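Local coordinates for protein homospermidine synthase (Legionella pneumophila subsp. pneumophila str. Philadelphia 1, PDB 2PH5) that binds NAD and probably makes the polyamine homospermidine as a homospermidine synthase, at residues A[8-13]-A[34-39]; A[28-33]-A[57-62]; A[200-205]-A[362-367]; A[444-449]-A[462-467]. One frame throughout, in Å; residues are numbered along the deposited sequence.

Contact 1: A[8-13]-A[34-39]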
# COMPACT_ATOMS: atom_id res chain seq x y z
N LYS A 8 15.97 8.79 -41.80
CA LYS A 8 14.57 8.44 -41.64
C LYS A 8 13.78 9.64 -41.11
O LYS A 8 12.79 9.48 -40.39
CB LYS A 8 14.42 7.25 -40.68
CG LYS A 8 14.54 5.88 -41.33
CD LYS A 8 15.95 5.60 -41.84
CE LYS A 8 16.03 4.23 -42.50
NZ LYS A 8 15.11 4.12 -43.68
N LYS A 9 14.23 10.83 -41.47
CA LYS A 9 13.57 12.05 -41.02
C LYS A 9 12.43 12.40 -41.98
O LYS A 9 12.68 12.84 -43.10
CB LYS A 9 14.57 13.20 -40.99
CG LYS A 9 14.27 14.26 -39.96
CD LYS A 9 14.85 13.90 -38.61
CE LYS A 9 14.99 15.14 -37.75
NZ LYS A 9 15.74 14.89 -36.49
N ILE A 10 11.19 12.20 -41.54
CA ILE A 10 10.02 12.48 -42.37
C ILE A 10 9.85 13.97 -42.67
O ILE A 10 9.89 14.80 -41.76
CB ILE A 10 8.72 11.98 -41.69
CG1 ILE A 10 8.94 10.59 -41.08
CG2 ILE A 10 7.58 11.98 -42.70
CD1 ILE A 10 9.35 9.51 -42.06
N LEU A 11 9.66 14.32 -43.94
CA LEU A 11 9.47 15.72 -44.33
C LEU A 11 8.02 16.13 -44.10
O LEU A 11 7.09 15.40 -44.47
CB LEU A 11 9.84 15.93 -45.80
CG LEU A 11 11.31 15.76 -46.19
CD1 LEU A 11 11.46 15.76 -47.70
CD2 LEU A 11 12.14 16.87 -45.57
N PHE A 12 7.83 17.29 -43.49
CA PHE A 12 6.50 17.80 -43.20
C PHE A 12 6.44 19.28 -43.54
O PHE A 12 7.14 20.10 -42.93
CB PHE A 12 6.18 17.58 -41.72
CG PHE A 12 4.74 17.76 -41.38
CD1 PHE A 12 4.33 18.80 -40.55
CD2 PHE A 12 3.79 16.88 -41.89
CE1 PHE A 12 2.98 18.96 -40.23
CE2 PHE A 12 2.44 17.03 -41.58
CZ PHE A 12 2.04 18.08 -40.74
N LYS A 13 5.61 19.62 -44.52
CA LYS A 13 5.47 21.00 -44.98
C LYS A 13 4.35 21.78 -44.28
O LYS A 13 4.15 22.96 -44.55
CB LYS A 13 5.25 21.03 -46.49
CG LYS A 13 6.54 21.21 -47.30
CD LYS A 13 7.16 22.59 -47.05
CE LYS A 13 8.41 22.83 -47.90
NZ LYS A 13 9.04 24.17 -47.66
N GLU A 34 12.42 14.61 -33.46
CA GLU A 34 13.31 13.48 -33.68
C GLU A 34 12.90 12.71 -34.94
O GLU A 34 13.75 12.16 -35.64
CB GLU A 34 13.29 12.55 -32.47
CG GLU A 34 14.35 11.46 -32.49
CD GLU A 34 14.21 10.49 -31.33
OE1 GLU A 34 13.80 10.93 -30.23
OE2 GLU A 34 14.51 9.29 -31.51
N LYS A 35 11.61 12.70 -35.23
CA LYS A 35 11.08 11.99 -36.39
C LYS A 35 10.70 12.91 -37.55
O LYS A 35 10.43 12.43 -38.66
CB LYS A 35 9.87 11.17 -35.98
CG LYS A 35 10.20 9.90 -35.24
CD LYS A 35 10.59 8.85 -36.23
CE LYS A 35 10.66 7.49 -35.60
NZ LYS A 35 11.06 6.52 -36.65
N PHE A 36 10.67 14.21 -37.32
CA PHE A 36 10.29 15.14 -38.37
C PHE A 36 11.33 16.21 -38.65
O PHE A 36 11.88 16.80 -37.72
CB PHE A 36 8.95 15.79 -38.03
CG PHE A 36 7.79 14.84 -38.07
CD1 PHE A 36 7.15 14.56 -39.26
CD2 PHE A 36 7.38 14.19 -36.91
CE1 PHE A 36 6.10 13.63 -39.31
CE2 PHE A 36 6.34 13.26 -36.95
CZ PHE A 36 5.70 12.99 -38.14
N ASP A 37 11.60 16.43 -39.93
CA ASP A 37 12.56 17.45 -40.35
C ASP A 37 11.76 18.74 -40.46
O ASP A 37 11.69 19.37 -41.52
CB ASP A 37 13.17 17.08 -41.70
CG ASP A 37 14.13 18.15 -42.20
OD1 ASP A 37 14.93 18.65 -41.39
OD2 ASP A 37 14.07 18.47 -43.41
N ILE A 38 11.16 19.10 -39.34
CA ILE A 38 10.31 20.27 -39.26
C ILE A 38 10.99 21.40 -38.50
O ILE A 38 11.95 21.18 -37.75
CB ILE A 38 8.99 19.86 -38.57
CG1 ILE A 38 7.91 20.90 -38.84
CG2 ILE A 38 9.20 19.69 -37.07
CD1 ILE A 38 6.53 20.46 -38.37
N LYS A 39 10.50 22.61 -38.72
CA LYS A 39 11.05 23.79 -38.05
C LYS A 39 10.19 24.05 -36.83
O LYS A 39 9.00 23.71 -36.80
CB LYS A 39 10.98 25.02 -38.96
CG LYS A 39 11.20 24.77 -40.44
CD LYS A 39 11.12 26.07 -41.25
CE LYS A 39 11.04 25.82 -42.76
NZ LYS A 39 9.76 25.19 -43.19

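Contact 2: A[28-33]-A[57-62]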
# COMPACT_ATOMS: atom_id res chain seq x y z
N LEU A 28 6.05 14.60 -25.58
CA LEU A 28 5.93 14.36 -27.01
C LEU A 28 6.93 15.19 -27.82
O LEU A 28 7.49 14.71 -28.80
CB LEU A 28 4.52 14.69 -27.48
CG LEU A 28 3.87 13.80 -28.55
CD1 LEU A 28 2.71 14.56 -29.17
CD2 LEU A 28 4.85 13.41 -29.61
N MSE A 29 7.14 16.43 -27.38
CA MSE A 29 8.04 17.35 -28.06
C MSE A 29 9.28 16.72 -28.68
O MSE A 29 9.50 16.83 -29.89
CB MSE A 29 8.45 18.46 -27.11
CG MSE A 29 7.36 19.46 -26.84
SE MSE A 29 7.01 20.52 -28.40
CE MSE A 29 7.85 22.16 -27.82
N PRO A 30 10.11 16.06 -27.86
CA PRO A 30 11.32 15.42 -28.36
C PRO A 30 11.11 14.48 -29.55
O PRO A 30 11.87 14.51 -30.51
CB PRO A 30 11.84 14.68 -27.13
CG PRO A 30 11.39 15.55 -26.01
CD PRO A 30 9.99 15.88 -26.41
N LEU A 31 10.08 13.64 -29.48
CA LEU A 31 9.81 12.68 -30.54
C LEU A 31 9.37 13.31 -31.87
O LEU A 31 9.60 12.75 -32.94
CB LEU A 31 8.75 11.65 -30.09
CG LEU A 31 9.23 10.48 -29.21
CD1 LEU A 31 9.79 11.01 -27.92
CD2 LEU A 31 8.08 9.51 -28.92
N ILE A 32 8.76 14.48 -31.80
CA ILE A 32 8.32 15.16 -33.01
C ILE A 32 9.51 15.71 -33.79
O ILE A 32 9.58 15.59 -35.01
CB ILE A 32 7.37 16.30 -32.67
CG1 ILE A 32 6.23 15.77 -31.80
CG2 ILE A 32 6.83 16.91 -33.96
CD1 ILE A 32 5.28 16.83 -31.31
N PHE A 33 10.45 16.32 -33.08
CA PHE A 33 11.62 16.87 -33.73
C PHE A 33 12.63 15.78 -34.04
O PHE A 33 13.57 15.99 -34.80
CB PHE A 33 12.26 17.95 -32.85
CG PHE A 33 11.43 19.19 -32.76
CD1 PHE A 33 11.28 20.02 -33.86
CD2 PHE A 33 10.78 19.52 -31.57
CE1 PHE A 33 10.48 21.16 -33.79
CE2 PHE A 33 9.97 20.65 -31.49
CZ PHE A 33 9.82 21.48 -32.60
N GLN A 57 10.53 26.39 -24.39
CA GLN A 57 11.63 27.32 -24.61
C GLN A 57 12.88 26.66 -25.19
O GLN A 57 13.61 27.28 -25.96
CB GLN A 57 12.00 28.05 -23.32
CG GLN A 57 10.92 28.95 -22.77
CD GLN A 57 10.03 28.24 -21.77
OE1 GLN A 57 9.56 27.12 -22.02
NE2 GLN A 57 9.77 28.88 -20.63
N GLN A 58 13.13 25.41 -24.82
CA GLN A 58 14.30 24.70 -25.32
C GLN A 58 14.18 24.42 -26.80
O GLN A 58 15.17 24.44 -27.53
CB GLN A 58 14.48 23.39 -24.56
CG GLN A 58 14.73 23.57 -23.07
CD GLN A 58 16.13 24.05 -22.75
OE1 GLN A 58 16.45 24.32 -21.59
NE2 GLN A 58 16.98 24.16 -23.77
N TYR A 59 12.96 24.16 -27.26
CA TYR A 59 12.73 23.87 -28.67
C TYR A 59 12.35 25.12 -29.45
O TYR A 59 12.36 25.12 -30.68
CB TYR A 59 11.66 22.80 -28.82
CG TYR A 59 12.12 21.43 -28.35
CD1 TYR A 59 12.94 20.64 -29.16
CD2 TYR A 59 11.77 20.95 -27.08
CE1 TYR A 59 13.40 19.40 -28.72
CE2 TYR A 59 12.23 19.72 -26.63
CZ TYR A 59 13.05 18.95 -27.46
OH TYR A 59 13.52 17.74 -27.02
N GLY A 60 12.03 26.19 -28.73
CA GLY A 60 11.65 27.43 -29.37
C GLY A 60 10.29 27.35 -30.05
O GLY A 60 10.09 27.85 -31.15
N VAL A 61 9.34 26.70 -29.38
CA VAL A 61 8.01 26.55 -29.93
C VAL A 61 7.06 27.52 -29.25
O VAL A 61 7.03 27.62 -28.02
CB VAL A 61 7.51 25.08 -29.78
CG1 VAL A 61 6.04 24.96 -30.14
CG2 VAL A 61 8.34 24.18 -30.69
N SER A 62 6.31 28.25 -30.06
CA SER A 62 5.34 29.22 -29.58
C SER A 62 4.37 28.58 -28.58
O SER A 62 3.95 27.45 -28.76
CB SER A 62 4.56 29.79 -30.78
OG SER A 62 3.44 30.54 -30.37

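Contact 3: A[200-205]-A[362-367]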
# COMPACT_ATOMS: atom_id res chain seq x y z
N ILE A 200 -8.04 -18.75 -26.28
CA ILE A 200 -7.91 -17.61 -25.41
C ILE A 200 -9.20 -17.43 -24.63
O ILE A 200 -10.25 -17.15 -25.21
CB ILE A 200 -7.66 -16.34 -26.20
CG1 ILE A 200 -6.48 -16.56 -27.16
CG2 ILE A 200 -7.36 -15.19 -25.26
CD1 ILE A 200 -5.19 -16.93 -26.47
N LYS A 201 -9.10 -17.58 -23.31
CA LYS A 201 -10.26 -17.42 -22.45
C LYS A 201 -10.28 -16.06 -21.76
O LYS A 201 -11.34 -15.54 -21.42
CB LYS A 201 -10.27 -18.53 -21.39
CG LYS A 201 -10.49 -19.92 -21.94
CD LYS A 201 -10.36 -20.94 -20.82
CE LYS A 201 -10.74 -22.33 -21.28
NZ LYS A 201 -10.84 -23.23 -20.10
N VAL A 202 -9.10 -15.49 -21.57
CA VAL A 202 -8.99 -14.20 -20.91
C VAL A 202 -7.72 -13.44 -21.30
O VAL A 202 -6.64 -14.03 -21.42
CB VAL A 202 -9.06 -14.37 -19.36
CG1 VAL A 202 -8.10 -15.44 -18.91
CG2 VAL A 202 -8.75 -13.05 -18.65
N ILE A 203 -7.87 -12.14 -21.51
CA ILE A 203 -6.77 -11.25 -21.88
C ILE A 203 -6.63 -10.16 -20.82
O ILE A 203 -7.60 -9.48 -20.49
CB ILE A 203 -7.03 -10.54 -23.23
CG1 ILE A 203 -7.02 -11.54 -24.39
CG2 ILE A 203 -5.97 -9.47 -23.45
CD1 ILE A 203 -7.15 -10.87 -25.77
N HIS A 204 -5.42 -9.99 -20.29
CA HIS A 204 -5.18 -8.94 -19.30
C HIS A 204 -4.22 -7.91 -19.88
O HIS A 204 -3.36 -8.23 -20.71
CB HIS A 204 -4.50 -9.50 -18.04
CG HIS A 204 -5.41 -10.23 -17.11
ND1 HIS A 204 -4.95 -10.91 -16.00
CD2 HIS A 204 -6.75 -10.41 -17.12
CE1 HIS A 204 -5.97 -11.47 -15.37
NE2 HIS A 204 -7.07 -11.19 -16.04
N VAL A 205 -4.38 -6.67 -19.44
CA VAL A 205 -3.46 -5.62 -19.80
C VAL A 205 -2.71 -5.63 -18.48
O VAL A 205 -3.20 -5.11 -17.47
CB VAL A 205 -4.15 -4.25 -20.01
CG1 VAL A 205 -3.10 -3.18 -20.27
CG2 VAL A 205 -5.11 -4.33 -21.21
N LEU A 362 -1.48 -9.98 -21.41
CA LEU A 362 -1.37 -11.37 -21.05
C LEU A 362 -2.53 -12.14 -21.66
O LEU A 362 -3.69 -11.84 -21.39
CB LEU A 362 -1.40 -11.50 -19.53
CG LEU A 362 -1.19 -12.86 -18.87
CD1 LEU A 362 0.17 -13.41 -19.31
CD2 LEU A 362 -1.26 -12.72 -17.34
N LEU A 363 -2.22 -13.12 -22.51
CA LEU A 363 -3.26 -13.94 -23.12
C LEU A 363 -3.24 -15.30 -22.44
O LEU A 363 -2.20 -15.96 -22.44
CB LEU A 363 -3.02 -14.10 -24.62
CG LEU A 363 -3.34 -12.85 -25.42
CD1 LEU A 363 -2.37 -11.73 -25.05
CD2 LEU A 363 -3.25 -13.17 -26.89
N MSE A 364 -4.36 -15.72 -21.87
CA MSE A 364 -4.46 -17.00 -21.17
C MSE A 364 -5.48 -17.95 -21.82
O MSE A 364 -6.49 -17.50 -22.36
CB MSE A 364 -4.85 -16.78 -19.71
CG MSE A 364 -3.88 -15.92 -18.91
SE MSE A 364 -4.77 -14.87 -17.51
CE MSE A 364 -5.11 -13.26 -18.54
N GLY A 365 -5.20 -19.25 -21.77
CA GLY A 365 -6.10 -20.23 -22.35
C GLY A 365 -5.45 -21.24 -23.28
O GLY A 365 -5.82 -22.41 -23.30
N ASN A 366 -4.47 -20.78 -24.06
CA ASN A 366 -3.78 -21.65 -25.00
C ASN A 366 -2.93 -22.71 -24.31
O ASN A 366 -2.32 -22.47 -23.27
CB ASN A 366 -2.91 -20.83 -25.96
CG ASN A 366 -2.27 -21.69 -27.04
OD1 ASN A 366 -1.15 -22.18 -26.88
ND2 ASN A 366 -3.00 -21.89 -28.14
N GLN A 367 -2.89 -23.90 -24.92
CA GLN A 367 -2.15 -25.03 -24.39
C GLN A 367 -0.66 -24.75 -24.15
O GLN A 367 -0.07 -25.33 -23.24
CB GLN A 367 -2.33 -26.23 -25.32
CG GLN A 367 -1.82 -26.00 -26.73
CD GLN A 367 -2.37 -27.01 -27.74
OE1 GLN A 367 -1.89 -27.07 -28.87
NE2 GLN A 367 -3.37 -27.79 -27.32

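Contact 4: A[444-449]-A[462-467]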
# COMPACT_ATOMS: atom_id res chain seq x y z
N TRP A 444 2.62 -20.31 -15.15
CA TRP A 444 1.88 -19.70 -14.06
C TRP A 444 0.37 -19.70 -14.29
O TRP A 444 -0.09 -19.58 -15.43
CB TRP A 444 2.32 -18.25 -13.87
CG TRP A 444 1.35 -17.45 -13.05
CD1 TRP A 444 1.35 -17.30 -11.70
CD2 TRP A 444 0.18 -16.75 -13.52
NE1 TRP A 444 0.27 -16.55 -11.29
CE2 TRP A 444 -0.47 -16.21 -12.39
CE3 TRP A 444 -0.38 -16.54 -14.79
CZ2 TRP A 444 -1.65 -15.46 -12.49
CZ3 TRP A 444 -1.56 -15.79 -14.89
CH2 TRP A 444 -2.18 -15.26 -13.74
N THR A 445 -0.39 -19.83 -13.21
CA THR A 445 -1.85 -19.74 -13.27
C THR A 445 -2.25 -19.20 -11.92
O THR A 445 -1.50 -19.31 -10.96
CB THR A 445 -2.55 -21.11 -13.46
OG1 THR A 445 -2.88 -21.65 -12.18
CG2 THR A 445 -1.67 -22.08 -14.22
N PRO A 446 -3.44 -18.59 -11.82
CA PRO A 446 -3.87 -18.04 -10.52
C PRO A 446 -4.19 -19.13 -9.51
O PRO A 446 -4.63 -18.85 -8.40
CB PRO A 446 -5.10 -17.21 -10.88
CG PRO A 446 -5.66 -17.93 -12.06
CD PRO A 446 -4.42 -18.27 -12.87
N LEU A 447 -3.95 -20.38 -9.91
CA LEU A 447 -4.24 -21.52 -9.05
C LEU A 447 -3.02 -22.06 -8.30
O LEU A 447 -3.17 -22.75 -7.29
CB LEU A 447 -4.87 -22.64 -9.88
CG LEU A 447 -6.30 -23.05 -9.52
CD1 LEU A 447 -7.17 -21.83 -9.28
CD2 LEU A 447 -6.87 -23.90 -10.65
N LYS A 448 -1.82 -21.76 -8.77
CA LYS A 448 -0.63 -22.25 -8.09
C LYS A 448 0.03 -21.21 -7.20
O LYS A 448 -0.33 -20.03 -7.23
CB LYS A 448 0.37 -22.81 -9.10
CG LYS A 448 0.63 -21.94 -10.29
CD LYS A 448 0.68 -22.78 -11.55
CE LYS A 448 1.67 -23.93 -11.43
NZ LYS A 448 1.55 -24.85 -12.60
N ASN A 449 1.01 -21.66 -6.42
CA ASN A 449 1.75 -20.82 -5.48
C ASN A 449 0.78 -20.23 -4.47
O ASN A 449 1.11 -19.28 -3.75
CB ASN A 449 2.49 -19.69 -6.20
CG ASN A 449 3.50 -20.21 -7.20
OD1 ASN A 449 4.35 -21.04 -6.87
ND2 ASN A 449 3.42 -19.71 -8.43
N ASP A 462 -11.09 -24.94 -13.91
CA ASP A 462 -10.58 -24.02 -14.91
C ASP A 462 -9.94 -22.83 -14.20
O ASP A 462 -10.63 -21.94 -13.71
CB ASP A 462 -11.73 -23.55 -15.80
CG ASP A 462 -11.28 -22.54 -16.81
OD1 ASP A 462 -12.16 -21.94 -17.47
OD2 ASP A 462 -10.05 -22.34 -16.95
N PRO A 463 -8.60 -22.81 -14.17
CA PRO A 463 -7.83 -21.75 -13.52
C PRO A 463 -8.10 -20.38 -14.11
O PRO A 463 -7.96 -19.36 -13.44
CB PRO A 463 -6.39 -22.21 -13.72
CG PRO A 463 -6.44 -22.91 -15.03
CD PRO A 463 -7.72 -23.70 -14.95
N TRP A 464 -8.50 -20.35 -15.37
CA TRP A 464 -8.76 -19.08 -16.01
C TRP A 464 -10.12 -18.47 -15.71
O TRP A 464 -10.57 -17.58 -16.42
CB TRP A 464 -8.56 -19.23 -17.50
CG TRP A 464 -7.23 -19.81 -17.80
CD1 TRP A 464 -6.97 -20.88 -18.59
CD2 TRP A 464 -5.96 -19.32 -17.34
NE1 TRP A 464 -5.61 -21.10 -18.66
CE2 TRP A 464 -4.97 -20.15 -17.90
CE3 TRP A 464 -5.57 -18.26 -16.51
CZ2 TRP A 464 -3.60 -19.96 -17.66
CZ3 TRP A 464 -4.21 -18.07 -16.27
CH2 TRP A 464 -3.24 -18.92 -16.85
N GLN A 465 -10.77 -18.95 -14.66
CA GLN A 465 -12.08 -18.42 -14.27
C GLN A 465 -11.90 -17.17 -13.42
O GLN A 465 -11.07 -17.16 -12.50
CB GLN A 465 -12.86 -19.46 -13.46
CG GLN A 465 -13.41 -20.60 -14.28
CD GLN A 465 -14.66 -20.22 -15.05
OE1 GLN A 465 -14.82 -20.59 -16.21
NE2 GLN A 465 -15.55 -19.49 -14.41
N PHE A 466 -12.67 -16.13 -13.70
CA PHE A 466 -12.57 -14.90 -12.93
C PHE A 466 -12.70 -15.19 -11.44
O PHE A 466 -12.11 -14.51 -10.59
CB PHE A 466 -13.64 -13.90 -13.38
CG PHE A 466 -13.47 -12.52 -12.79
CD1 PHE A 466 -14.44 -11.99 -11.94
CD2 PHE A 466 -12.33 -11.76 -13.07
CE1 PHE A 466 -14.27 -10.74 -11.38
CE2 PHE A 466 -12.16 -10.50 -12.51
CZ PHE A 466 -13.13 -9.98 -11.66
N PHE A 467 -13.45 -16.24 -11.12
CA PHE A 467 -13.65 -16.67 -9.74
C PHE A 467 -12.30 -16.91 -9.04
O PHE A 467 -12.16 -16.68 -7.84
CB PHE A 467 -14.50 -17.94 -9.74
CG PHE A 467 -15.01 -18.35 -8.39
CD1 PHE A 467 -16.01 -17.63 -7.75
CD2 PHE A 467 -14.52 -19.49 -7.77
CE1 PHE A 467 -16.52 -18.04 -6.52
CE2 PHE A 467 -15.01 -19.91 -6.54
CZ PHE A 467 -16.01 -19.18 -5.91

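Contact 1: A[8-13]-A[34-39]
The Phe-12 ring receives the CD1 methyl of Ile-38 at its edge, close to the ring plane, CD1 to CD1 3.5 Å, the two side chains running alongside and pointing the same way. Phe-12 CB and Ile-10 O approach the Phe-36 ring obliquely, and Ile-10 CB lies 3.9 Å from Phe-36 CD1. Phe-16 joins both rings, stacked on Phe-12 and edge-to-face with Phe-36, and Ile-408 of helix 391-408 touches both. The backbones are joined by a single bridge between Ile-10 and Phe-36: Ile-10 N donates to Lys-35 O (3.0 Å), and Asp-37 N returns a straighter bond to Ile-10 O (3.0 Å, 168° at the hydrogen). Lys-9 bends at chi2 (86°) and crosses Asp-37 at about a right angle, its CG 3.5 Å from Asp-37 CB. Its NZ then reaches the end of helix 23-35, where Phe-33 O is the main acceptor and Glu-34 O a weak one at 3.5 Å. Carbonyls at the C-terminal end of a helix carry partial negative charge, so the ammonium of Lys-9 probably gains electrostatically here, while the aromatic side of this surface contact is held by apolar packing.

Contact 2: A[28-33]-A[57-62]
Tyr-59 lays its ring against three residues of helix 23-35. The ring of Phe-33 is nearly parallel to it (8°) but slid aside, centroids 5.2 Å apart, so the two overlap little and meet mainly where Phe-33 CD2 comes 3.4 Å from Tyr-59 CD1. Pro-30 crosses the far end of the tyrosine at about a right angle, its CG 3.2 Å from Tyr-59 OH, and Met-29 CB approaches the ring obliquely near CE2. Met-29, present as selenomethionine, is bent at chi2 (-70°) and chi3 (-105°), which sends its terminal methyl to Val-61: CE lies 3.5 Å from Val-61 CB, the two side chains meeting tip to tip. Val-61 CG2 also touches Phe-33 CZ at 3.6 Å, at the edge of that ring and near its plane.

A Schellman motif sets Tyr-59 and Val-61 in place. Gly-60, with positive phi, ends helix 55-59 and turns the chain into strand 62-65. Behind the first shell, Val-43 of strand 43-47 touches Phe-33 and Val-61, while Ile-45 touches Met-29 and Val-61; Met-29 also packs on the NAD-binding residue Phe-21. The contact packs helix 23-35 against the end of helix 55-59 and the loop after it, within a Rossmann-type nucleotide-binding domain. No hydrogen bond joins the two segments, so their direct contact rests on apolar and aromatic packing, while Ser-62 is bonded through its backbone to Ile-45.

Contact 3: A[200-205]-A[362-367]
Met-364, a selenomethionine, has the most surface buried here, followed by Ile-200 and His-204. Its methyl CE sits over one face of the His-204 imidazole, 3.4 Å from the ring centroid and 12° off the normal, a CH-pi contact; SE lies over the face too, farther off. The bend at chi3 (-92°) helps turn that methyl back across the strand to the ring, and Val-202 CG1 packs on Met-364 CB at 3.6 Å. The imidazole is also tied down by Ser-278, whose OG bonds ND1. Ile-200, on the other side, brings CD1 to 4.0 Å from Leu-363 CB.

The strands are antiparallel (165°). Val-202 pairs with Met-364 and His-204 with Leu-362 as hydrogen-bonded pairs; the bond from Met-364 N to Val-202 O is 2.9 Å long. A classic beta bulge sets two residues, Lys-201 and Val-202, opposite the single Met-364, whose O takes Lys-201 N at 2.8 Å and Val-202 N only weakly.

In the mixed sheet of the C-terminal domain, strand 202-213 lies between strands 311-322 and 352-364, and strand 370-378 follows on the far side of the latter. Helix 158-176 packs on the face bearing Ile-203 and Leu-363, through Ile-167 and Leu-171.

Contact 4: A[444-449]-A[462-467]
With chi1 at 163°, Trp-444 swings its CG anti to the backbone N, while Trp-464 (chi1 -54°) has CG beside its own; the two indoles thereby meet obliquely, planes at 52°, with CZ3 to CZ3 at 3.8 Å. Both segments contain a type I beta turn, Thr-445 to Lys-448 and Asp-462 to Gln-465. An Asx turn overlaps the second of these: Asp-462 OD2 accepts from Trp-464 N at 3.0 Å, from above the carboxylate plane, which steadies the residue carrying the indole. Trp-444 CZ3 lies at the edge of the Trp-464 ring, in its plane. Pro-446 crosses that indole at about a right angle, its CD 3.4 Å from Trp-464 CZ3, and its N lies over one face of the Trp-444 ring. Pro-463 sets its CB against the side chains of Thr-445 and Leu-447.

Together these turns join the loop after strand 436-442 to the approach to helix 466-469, where Gln-465 is the N-cap. Trp-444 also rests on Leu-362 of strand 352-364. No hydrogen bond crosses between the segments; at the proline end, the Leu-447 methyl CD2 stands 3.5 Å from Pro-463 CB.

In the fold
From the N terminus, contact 1 brings the leading residues 8-13 back to the end of helix 23-35, closing a loop around strand 16-19 and most of that helix. Contact 2 opens inside this loop and closes beyond it at 57-62, so the two cross; they share helix 23-35 and touch through Lys-9 and Phe-33. Contact 3 follows in series, about 40 Å from contact 2 between centres and across the chain's centre, closing a long excursion through the C-terminal domain by strand pairing. Contact 4 closes the short loop 444-467 near the C terminus and touches contact 3, where Met-364 packs on Trp-464, so the chain's last turns are tied to the mixed sheet.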